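Bile acid 7a-dehydratase, BaiE (Clostridium hiranonis DSM 13275, PDB 4L8P) probably catalyses the 7α-dehydration of bile acids, removing the 7α-hydroxyl as water from a steroid substrate. Local coordinates at residues A[49-54]-A[58-63]; A[43-48]-A[147-152]. All coordinates share one frame; numbering follows the deposited sequence.

Interaction 1. Residues A[49-54]-A[58-63]; sequences YFRCLD and WDELET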
ATOM      1  N   TYR A  49      -5.463 -11.146   6.610  1.00 15.01           N
ATOM      2  CA  TYR A  49      -6.769 -11.422   6.013  1.00 15.55           C
ATOM      3  C   TYR A  49      -6.675 -11.511   4.478  1.00 15.63           C
ATOM      4  O   TYR A  49      -7.163 -12.481   3.873  1.00 15.02           O
ATOM      5  CB  TYR A  49      -7.804 -10.372   6.481  1.00 15.60           C
ATOM      6  CG  TYR A  49      -9.134 -10.463   5.786  1.00 15.92           C
ATOM      7  CD1 TYR A  49      -9.357  -9.768   4.598  1.00 15.70           C
ATOM      8  CD2 TYR A  49     -10.157 -11.262   6.294  1.00 15.82           C
ATOM      9  CE1 TYR A  49     -10.552  -9.883   3.917  1.00 19.38           C
ATOM     10  CE2 TYR A  49     -11.376 -11.373   5.623  1.00 17.95           C
ATOM     11  CZ  TYR A  49     -11.558 -10.690   4.434  1.00 19.80           C
ATOM     12  OH  TYR A  49     -12.776 -10.775   3.767  1.00 24.59           O
ATOM     13  N   PHE A  50      -6.063 -10.498   3.844  1.00 15.91           N
ATOM     14  CA  PHE A  50      -5.971 -10.493   2.380  1.00 15.64           C
ATOM     15  C   PHE A  50      -5.126 -11.619   1.829  1.00 16.72           C
ATOM     16  O   PHE A  50      -5.489 -12.256   0.840  1.00 15.23           O
ATOM     17  CB  PHE A  50      -5.415  -9.157   1.851  1.00 15.63           C
ATOM     18  CG  PHE A  50      -6.336  -7.975   2.018  1.00 16.91           C
ATOM     19  CD1 PHE A  50      -7.675  -8.046   1.671  1.00 18.49           C
ATOM     20  CD2 PHE A  50      -5.824  -6.756   2.474  1.00 17.70           C
ATOM     21  CE1 PHE A  50      -8.493  -6.929   1.789  1.00 22.05           C
ATOM     22  CE2 PHE A  50      -6.649  -5.651   2.592  1.00 22.40           C
ATOM     23  CZ  PHE A  50      -7.973  -5.745   2.249  1.00 20.06           C
ATOM     24  N   ARG A  51      -4.009 -11.882   2.492  1.00 16.00           N
ATOM     25  CA  ARG A  51      -3.132 -12.967   2.094  1.00 16.62           C
ATOM     26  C   ARG A  51      -3.845 -14.324   2.192  1.00 15.31           C
ATOM     27  O   ARG A  51      -3.753 -15.155   1.283  1.00 17.73           O
ATOM     28  CB  ARG A  51      -1.843 -12.907   2.938  1.00 17.52           C
ATOM     29  CG  ARG A  51      -0.871 -14.034   2.739  1.00 20.95           C
ATOM     30  CD  ARG A  51       0.441 -13.737   3.488  1.00 19.40           C
ATOM     31  NE  ARG A  51       0.307 -13.476   4.928  1.00 19.08           N
ATOM     32  CZ  ARG A  51       0.170 -14.419   5.876  1.00 21.98           C
ATOM     33  NH1 ARG A  51       0.097 -15.713   5.556  1.00 22.32           N
ATOM     34  NH2 ARG A  51       0.082 -14.063   7.153  1.00 22.25           N
ATOM     35  N   CYS A  52      -4.574 -14.550   3.282  1.00 15.89           N
ATOM     36  CA  CYS A  52      -5.315 -15.803   3.438  1.00 15.65           C
ATOM     37  C   CYS A  52      -6.503 -15.899   2.466  1.00 16.53           C
ATOM     38  O   CYS A  52      -6.802 -16.991   1.960  1.00 17.03           O
ATOM     39  CB  CYS A  52      -5.786 -15.981   4.867  1.00 16.57           C
ATOM     40  SG  CYS A  52      -4.434 -16.220   6.037  1.00 20.37           S
ATOM     41  N   LEU A  53      -7.169 -14.769   2.222  1.00 15.09           N
ATOM     42  CA  LEU A  53      -8.289 -14.717   1.293  1.00 15.24           C
ATOM     43  C   LEU A  53      -7.851 -15.141  -0.112  1.00 16.36           C
ATOM     44  O   LEU A  53      -8.451 -16.017  -0.734  1.00 16.87           O
ATOM     45  CB  LEU A  53      -8.879 -13.307   1.258  1.00 16.03           C
ATOM     46  CG  LEU A  53     -10.037 -13.006   0.292  1.00 18.37           C
ATOM     47  CD1 LEU A  53     -11.245 -13.844   0.656  1.00 21.50           C
ATOM     48  CD2 LEU A  53     -10.390 -11.548   0.341  1.00 18.45           C
ATOM     49  N   ASP A  54      -6.800 -14.492  -0.606  1.00 15.65           N
ATOM     50  CA  ASP A  54      -6.330 -14.759  -1.963  1.00 14.66           C
ATOM     51  C   ASP A  54      -5.581 -16.073  -2.066  1.00 17.55           C
ATOM     52  O   ASP A  54      -5.636 -16.746  -3.105  1.00 17.78           O
ATOM     53  CB  ASP A  54      -5.523 -13.579  -2.457  1.00 16.99           C
ATOM     54  CG  ASP A  54      -6.368 -12.333  -2.634  1.00 17.48           C
ATOM     55  OD1 ASP A  54      -7.589 -12.431  -2.922  1.00 16.09           O
ATOM     56  OD2 ASP A  54      -5.800 -11.247  -2.462  1.00 17.46           O
ATOM     57  N   TRP A  58      -8.379 -21.060   4.211  1.00 19.97           N
ATOM     58  CA  TRP A  58      -9.639 -20.701   4.830  1.00 19.21           C
ATOM     59  C   TRP A  58      -9.606 -20.851   6.347  1.00 20.73           C
ATOM     60  O   TRP A  58     -10.119 -19.976   7.056  1.00 19.78           O
ATOM     61  CB  TRP A  58     -10.808 -21.473   4.225  1.00 21.00           C
ATOM     62  CG  TRP A  58     -10.922 -21.312   2.733  1.00 21.39           C
ATOM     63  CD1 TRP A  58     -10.939 -22.320   1.790  1.00 24.24           C
ATOM     64  CD2 TRP A  58     -11.064 -20.085   2.012  1.00 20.86           C
ATOM     65  NE1 TRP A  58     -11.065 -21.773   0.522  1.00 23.45           N
ATOM     66  CE2 TRP A  58     -11.138 -20.409   0.634  1.00 22.70           C
ATOM     67  CE3 TRP A  58     -11.102 -18.726   2.391  1.00 20.41           C
ATOM     68  CZ2 TRP A  58     -11.292 -19.424  -0.369  1.00 21.52           C
ATOM     69  CZ3 TRP A  58     -11.244 -17.736   1.381  1.00 21.68           C
ATOM     70  CH2 TRP A  58     -11.324 -18.106   0.020  1.00 22.08           C
ATOM     71  N   ASP A  59      -8.956 -21.914   6.828  1.00 21.88           N
ATOM     72  CA  ASP A  59      -8.774 -22.094   8.279  1.00 23.76           C
ATOM     73  C   ASP A  59      -7.979 -20.973   8.924  1.00 22.76           C
ATOM     74  O   ASP A  59      -8.342 -20.493   9.996  1.00 22.69           O
ATOM     75  CB  ASP A  59      -8.088 -23.431   8.599  1.00 27.76           C
ATOM     76  CG  ASP A  59      -8.972 -24.627   8.292  1.00 34.88           C
ATOM     77  OD1 ASP A  59     -10.206 -24.464   8.255  1.00 33.35           O
ATOM     78  OD2 ASP A  59      -8.419 -25.729   8.086  1.00 44.38           O
ATOM     79  N   GLU A  60      -6.888 -20.579   8.280  1.00 20.97           N
ATOM     80  CA  GLU A  60      -6.110 -19.413   8.737  1.00 20.31           C
ATOM     81  C   GLU A  60      -6.897 -18.097   8.654  1.00 17.87           C
ATOM     82  O   GLU A  60      -6.872 -17.290   9.599  1.00 19.38           O
ATOM     83  CB  GLU A  60      -4.759 -19.318   8.008  1.00 21.77           C
ATOM     84  CG  GLU A  60      -3.775 -18.391   8.717  1.00 31.86           C
ATOM     85  CD  GLU A  60      -2.343 -18.481   8.201  1.00 47.96           C
ATOM     86  OE1 GLU A  60      -2.063 -19.220   7.225  1.00 42.88           O
ATOM     87  OE2 GLU A  60      -1.480 -17.793   8.784  1.00 64.14           O
ATOM     88  N   LEU A  61      -7.644 -17.883   7.565  1.00 18.83           N
ATOM     89  CA  LEU A  61      -8.491 -16.691   7.476  1.00 19.99           C
ATOM     90  C   LEU A  61      -9.475 -16.605   8.645  1.00 19.27           C
ATOM     91  O   LEU A  61      -9.733 -15.532   9.203  1.00 15.80           O
ATOM     92  CB  LEU A  61      -9.269 -16.672   6.173  1.00 19.78           C
ATOM     93  CG  LEU A  61     -10.022 -15.353   5.922  1.00 21.16           C
ATOM     94  CD1 LEU A  61     -10.064 -15.129   4.420  1.00 25.97           C
ATOM     95  CD2 LEU A  61     -11.464 -15.358   6.423  1.00 23.79           C
ATOM     96  N   GLU A  62     -10.040 -17.745   9.037  1.00 18.45           N
ATOM     97  CA  GLU A  62     -10.983 -17.788  10.148  1.00 18.33           C
ATOM     98  C   GLU A  62     -10.403 -17.205  11.456  1.00 18.16           C
ATOM     99  O   GLU A  62     -11.131 -16.592  12.226  1.00 19.08           O
ATOM    100  CB  GLU A  62     -11.444 -19.244  10.394  1.00 22.40           C
ATOM    101  CG  GLU A  62     -12.642 -19.368  11.316  1.00 28.83           C
ATOM    102  CD  GLU A  62     -13.127 -20.812  11.463  1.00 33.58           C
ATOM    103  OE1 GLU A  62     -12.980 -21.579  10.505  1.00 37.49           O
ATOM    104  OE2 GLU A  62     -13.669 -21.148  12.532  1.00 45.61           O
ATOM    105  N   THR A  63      -9.098 -17.332  11.662  1.00 17.57           N
ATOM    106  CA  THR A  63      -8.427 -16.814  12.876  1.00 20.23           C
ATOM    107  C   THR A  63      -8.343 -15.283  12.926  1.00 19.92           C
ATOM    108  O   THR A  63      -8.072 -14.725  13.976  1.00 20.94           O
ATOM    109  CB  THR A  63      -7.008 -17.373  13.067  1.00 21.29           C
ATOM    110  OG1 THR A  63      -6.103 -16.838  12.077  1.00 20.55           O
ATOM    111  CG2 THR A  63      -6.995 -18.892  13.031  1.00 22.98           C
TER
HETATM  112  O   HOH W   1       0.386 -15.864   9.493  1.00 37.91           O
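Cys-52 and Leu-61 meet at the centre of a tight helical hairpin, in which the end of the long helix 22-55 is followed by the short helix 58-62 in the SnoaL-like, cystatin-like fold. The two helical segments run nearly antiparallel, at 155°, with axes 8.3 Å apart at closest approach. The short side chain of Cys-52, pointing at the other helix, suits this close approach and lets CB of Cys-52 sit 3.8 Å from CB of Leu-61. The sulfur turns toward the aliphatic part of Glu-60, the residue before Leu-61, with Cys-52 SG 3.5 Å from Glu-60 CG. Leu-61 holds CG opposite its own amide nitrogen (chi1 -172°), which carries its branched end across to the long helix. There CD1 of Leu-61 reaches to 3.6 Å from CA of Leu-53, while CD2 rests against the ring of Tyr-49. Leu-53 extends a methyl to the indole, CD1 lying 4.0 Å from CZ3 of Trp-58, at the edge of the ring and in its plane; Leu-90 and Ala-91 of helix 83-93 also pack on this tryptophan. At the polar margin, Arg-51 NH1 and Glu-60 OE2 stay 4.2 Å apart, too far for a salt bridge, with guanidinium and carboxylate planes 74° apart. A water joins them: it accepts from Arg-51 NH2 at 3.0 Å, lying in the guanidinium plane, and donates to Glu-60 OE2 at 2.8 Å. The direct ion pair of Arg-51 is made through NE with Glu-108 of the second subunit; the charge of Glu-60, reached through water, is probably felt more weakly. With no direct hydrogen bond, 49-54 and 58-63 cohere by apolar fit plus one water bridge; Lys-48, just outside, probably hydrogen-bonds Thr-63 OG1.

Interaction 2. Residues A[43-48]-A[147-152]; sequences KQLKAK and DKYEKI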
ATOM      1  N   LYS A  43      -2.992  -3.178  11.141  1.00 13.76           N
ATOM      2  CA  LYS A  43      -2.490  -3.209   9.744  1.00 13.90           C
ATOM      3  C   LYS A  43      -1.996  -4.624   9.357  1.00 13.54           C
ATOM      4  O   LYS A  43      -2.240  -5.085   8.234  1.00 14.82           O
ATOM      5  CB  LYS A  43      -1.365  -2.201   9.546  1.00 15.96           C
ATOM      6  CG  LYS A  43      -1.810  -0.762   9.667  1.00 16.09           C
ATOM      7  CD  LYS A  43      -0.590   0.121   9.564  1.00 16.30           C
ATOM      8  CE  LYS A  43      -0.956   1.591   9.576  1.00 18.44           C
ATOM      9  NZ  LYS A  43       0.296   2.397   9.640  1.00 19.26           N
ATOM     10  N   GLN A  44      -1.343  -5.323  10.292  1.00 13.97           N
ATOM     11  CA  GLN A  44      -0.843  -6.687  10.029  1.00 13.42           C
ATOM     12  C   GLN A  44      -1.962  -7.729   9.988  1.00 14.16           C
ATOM     13  O   GLN A  44      -1.911  -8.672   9.207  1.00 14.38           O
ATOM     14  CB  GLN A  44       0.219  -7.099  11.033  1.00 14.41           C
ATOM     15  CG  GLN A  44       1.465  -6.222  10.953  1.00 15.30           C
ATOM     16  CD  GLN A  44       2.749  -6.877  11.441  1.00 16.28           C
ATOM     17  OE1 GLN A  44       2.889  -8.096  11.420  1.00 18.10           O
ATOM     18  NE2 GLN A  44       3.714  -6.049  11.802  1.00 17.65           N
ATOM     19  N   LEU A  45      -2.987  -7.496  10.798  1.00 13.92           N
ATOM     20  CA  LEU A  45      -4.194  -8.327  10.815  1.00 13.47           C
ATOM     21  C   LEU A  45      -4.878  -8.257   9.462  1.00 13.87           C
ATOM     22  O   LEU A  45      -5.258  -9.277   8.873  1.00 14.78           O
ATOM     23  CB  LEU A  45      -5.155  -7.844  11.923  1.00 13.76           C
ATOM     24  CG  LEU A  45      -6.591  -8.385  11.931  1.00 13.81           C
ATOM     25  CD1 LEU A  45      -6.601  -9.864  12.246  1.00 15.63           C
ATOM     26  CD2 LEU A  45      -7.426  -7.614  12.944  1.00 13.45           C
ATOM     27  N   LYS A  46      -5.094  -7.038   8.962  1.00 13.98           N
ATOM     28  CA  LYS A  46      -5.741  -6.892   7.651  1.00 14.14           C
ATOM     29  C   LYS A  46      -4.881  -7.477   6.525  1.00 13.27           C
ATOM     30  O   LYS A  46      -5.403  -8.105   5.592  1.00 14.75           O
ATOM     31  CB  LYS A  46      -6.088  -5.433   7.366  1.00 16.90           C
ATOM     32  CG  LYS A  46      -6.991  -5.259   6.135  1.00 20.34           C
ATOM     33  CD  LYS A  46      -8.395  -5.852   6.376  1.00 21.57           C
ATOM     34  CE  LYS A  46      -9.366  -5.415   5.291  1.00 24.40           C
ATOM     35  NZ  LYS A  46     -10.774  -5.629   5.623  1.00 26.01           N
ATOM     36  N   ALA A  47      -3.572  -7.318   6.625  1.00 13.60           N
ATOM     37  CA  ALA A  47      -2.641  -7.936   5.666  1.00 14.18           C
ATOM     38  C   ALA A  47      -2.804  -9.448   5.632  1.00 15.26           C
ATOM     39  O   ALA A  47      -2.880 -10.043   4.559  1.00 13.80           O
ATOM     40  CB  ALA A  47      -1.217  -7.569   6.012  1.00 13.48           C
ATOM     41  N   LYS A  48      -2.878 -10.052   6.813  1.00 15.45           N
ATOM     42  CA  LYS A  48      -3.059 -11.490   6.946  1.00 15.97           C
ATOM     43  C   LYS A  48      -4.403 -11.904   6.338  1.00 16.48           C
ATOM     44  O   LYS A  48      -4.477 -12.924   5.642  1.00 14.60           O
ATOM     45  CB  LYS A  48      -2.965 -11.921   8.416  1.00 14.66           C
ATOM     46  CG  LYS A  48      -3.199 -13.393   8.669  1.00 17.19           C
ATOM     47  CD  LYS A  48      -3.075 -13.715  10.162  1.00 20.12           C
ATOM     48  CE  LYS A  48      -3.473 -15.150  10.476  1.00 26.62           C
ATOM     49  NZ  LYS A  48      -3.542 -15.395  11.960  1.00 29.45           N
ATOM     50  N   ASP A 147     -13.689  -0.793   8.175  1.00 17.04           N
ATOM     51  CA  ASP A 147     -13.697  -1.995   9.032  1.00 15.93           C
ATOM     52  C   ASP A 147     -13.913  -1.595  10.491  1.00 15.94           C
ATOM     53  O   ASP A 147     -13.506  -0.487  10.896  1.00 15.29           O
ATOM     54  CB  ASP A 147     -12.338  -2.691   9.044  1.00 15.09           C
ATOM     55  CG  ASP A 147     -11.938  -3.324   7.719  1.00 17.65           C
ATOM     56  OD1 ASP A 147     -12.763  -3.449   6.766  1.00 17.99           O
ATOM     57  OD2 ASP A 147     -10.775  -3.764   7.638  1.00 18.89           O
ATOM     58  N   LYS A 148     -14.463  -2.526  11.263  1.00 15.27           N
ATOM     59  CA  LYS A 148     -14.539  -2.409  12.712  1.00 15.59           C
ATOM     60  C   LYS A 148     -13.771  -3.608  13.299  1.00 15.75           C
ATOM     61  O   LYS A 148     -13.976  -4.770  12.873  1.00 15.32           O
ATOM     62  CB  LYS A 148     -15.982  -2.417  13.213  1.00 17.77           C
ATOM     63  CG  LYS A 148     -16.848  -1.294  12.667  1.00 20.44           C
ATOM     64  CD  LYS A 148     -16.392   0.067  13.186  1.00 21.99           C
ATOM     65  CE  LYS A 148     -17.101   1.240  12.521  1.00 26.12           C
ATOM     66  NZ  LYS A 148     -16.732   2.493  13.237  1.00 29.48           N
ATOM     67  N   TYR A 149     -12.946  -3.325  14.306  1.00 14.24           N
ATOM     68  CA  TYR A 149     -12.089  -4.324  14.937  1.00 15.34           C
ATOM     69  C   TYR A 149     -12.361  -4.363  16.420  1.00 16.49           C
ATOM     70  O   TYR A 149     -12.799  -3.375  17.039  1.00 16.03           O
ATOM     71  CB  TYR A 149     -10.592  -4.013  14.739  1.00 16.62           C
ATOM     72  CG  TYR A 149     -10.184  -3.690  13.317  1.00 15.64           C
ATOM     73  CD1 TYR A 149      -9.931  -4.710  12.382  1.00 15.92           C
ATOM     74  CD2 TYR A 149     -10.079  -2.394  12.896  1.00 15.72           C
ATOM     75  CE1 TYR A 149      -9.588  -4.395  11.052  1.00 15.61           C
ATOM     76  CE2 TYR A 149      -9.721  -2.088  11.597  1.00 16.83           C
ATOM     77  CZ  TYR A 149      -9.463  -3.100  10.677  1.00 15.21           C
ATOM     78  OH  TYR A 149      -9.108  -2.780   9.356  1.00 16.34           O
ATOM     79  N   GLU A 150     -12.045  -5.496  17.006  1.00 16.40           N
ATOM     80  CA  GLU A 150     -12.086  -5.608  18.455  1.00 18.71           C
ATOM     81  C   GLU A 150     -10.922  -6.403  18.971  1.00 17.72           C
ATOM     82  O   GLU A 150     -10.395  -7.267  18.281  1.00 16.01           O
ATOM     83  CB  GLU A 150     -13.421  -6.142  18.912  1.00 26.11           C
ATOM     84  CG  GLU A 150     -13.655  -7.603  18.704  1.00 28.48           C
ATOM     85  CD  GLU A 150     -15.012  -8.029  19.254  1.00 36.30           C
ATOM     86  OE1 GLU A 150     -15.348  -7.684  20.416  1.00 42.36           O
ATOM     87  OE2 GLU A 150     -15.731  -8.721  18.525  1.00 28.55           O
ATOM     88  N   LYS A 151     -10.520  -6.069  20.190  1.00 17.75           N
ATOM     89  CA  LYS A 151      -9.348  -6.651  20.821  1.00 18.12           C
ATOM     90  C   LYS A 151      -9.855  -7.535  21.967  1.00 19.86           C
ATOM     91  O   LYS A 151     -10.573  -7.070  22.848  1.00 18.45           O
ATOM     92  CB  LYS A 151      -8.420  -5.567  21.364  1.00 17.46           C
ATOM     93  CG  LYS A 151      -7.033  -6.096  21.712  1.00 18.66           C
ATOM     94  CD  LYS A 151      -6.127  -4.978  22.231  1.00 20.45           C
ATOM     95  CE  LYS A 151      -4.678  -5.398  22.280  1.00 24.09           C
ATOM     96  NZ  LYS A 151      -3.840  -4.273  22.800  1.00 23.52           N
ATOM     97  N   ILE A 152      -9.487  -8.811  21.907  1.00 20.56           N
ATOM     98  CA  ILE A 152      -9.932  -9.816  22.879  1.00 23.95           C
ATOM     99  C   ILE A 152      -8.695 -10.559  23.346  1.00 25.82           C
ATOM    100  O   ILE A 152      -7.939 -11.072  22.512  1.00 24.46           O
ATOM    101  CB  ILE A 152     -10.947 -10.786  22.241  1.00 26.00           C
ATOM    102  CG1 ILE A 152     -12.211 -10.021  21.821  1.00 27.10           C
ATOM    103  CG2 ILE A 152     -11.274 -11.919  23.224  1.00 30.94           C
ATOM    104  CD1 ILE A 152     -13.143 -10.785  20.903  1.00 31.36           C
TER
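Lys-46 of the long helix and Asp-147 of strand 137-152 reach for each other from helix and sheet and join in a buried salt bridge, the tightest part of this contact. NZ of Lys-46 donates to OD2 of Asp-147 at 2.7 Å, meeting that oxygen on its syn side and 18° out of the carboxylate plane; a weaker bond of 3.2 Å runs from Lys-46 NZ to Asp-147 OD1. The lysine bends at its second torsion (chi2 67°) and is extended beyond it, which brings CE as well as NZ close to the acid, with Lys-46 CE 3.2 Å from Asp-147 OD2. A long side chain suits this place, since the helix and strand axes stay 11.3 Å apart. The carboxylate is gripped further: Thr-161 binds OD1, and the hydroxyl of Tyr-149, two residues along the same strand face, makes a weak hydrogen bond to OD2. Trp-121 in turn donates to that hydroxyl and offers its ring to Lys-46 in a cation-pi contact, so several partners surround the buried pair. Beside this polar cluster the packing is sparser. Leu-45 and Tyr-149 run alongside one another, heading opposite ways, and a single pair of carbons, Leu-45 CD2 and Tyr-149 CD1, carries the contact at 3.9 Å; leucine offers the ring a methyl, while tyrosine joins an apolar ring to a hydroxyl that reaches the polar cluster. Ile-158 of strand 155-172 touches both residues and fills in the apolar surroundings. The solvent side belongs to the other face of the strand, where Lys-148 is exposed. The two segments cross at 114°; a long helix packed on a curved antiparallel sheet is characteristic of the cystatin-like fold of SnoaL-type proteins.

Both contacts draw on helix 22-55, on successive turns, yet they tie it to different things. Interaction 2 fastens the helix to the large antiparallel sheet across a long span of sequence; all its touching residues are buried, and ionic pairing dominates. Interaction 1 lies nested within that loop and is local: it folds the chain back on itself in a hairpin that is only partly buried, with apolar contacts inside and a hydrated charged pair at its margin. The two meet where Lys-48 NZ probably hydrogen-bonds Thr-63 OG1 at 2.9 Å and its chain packs on Glu-60. The second subunit borders both.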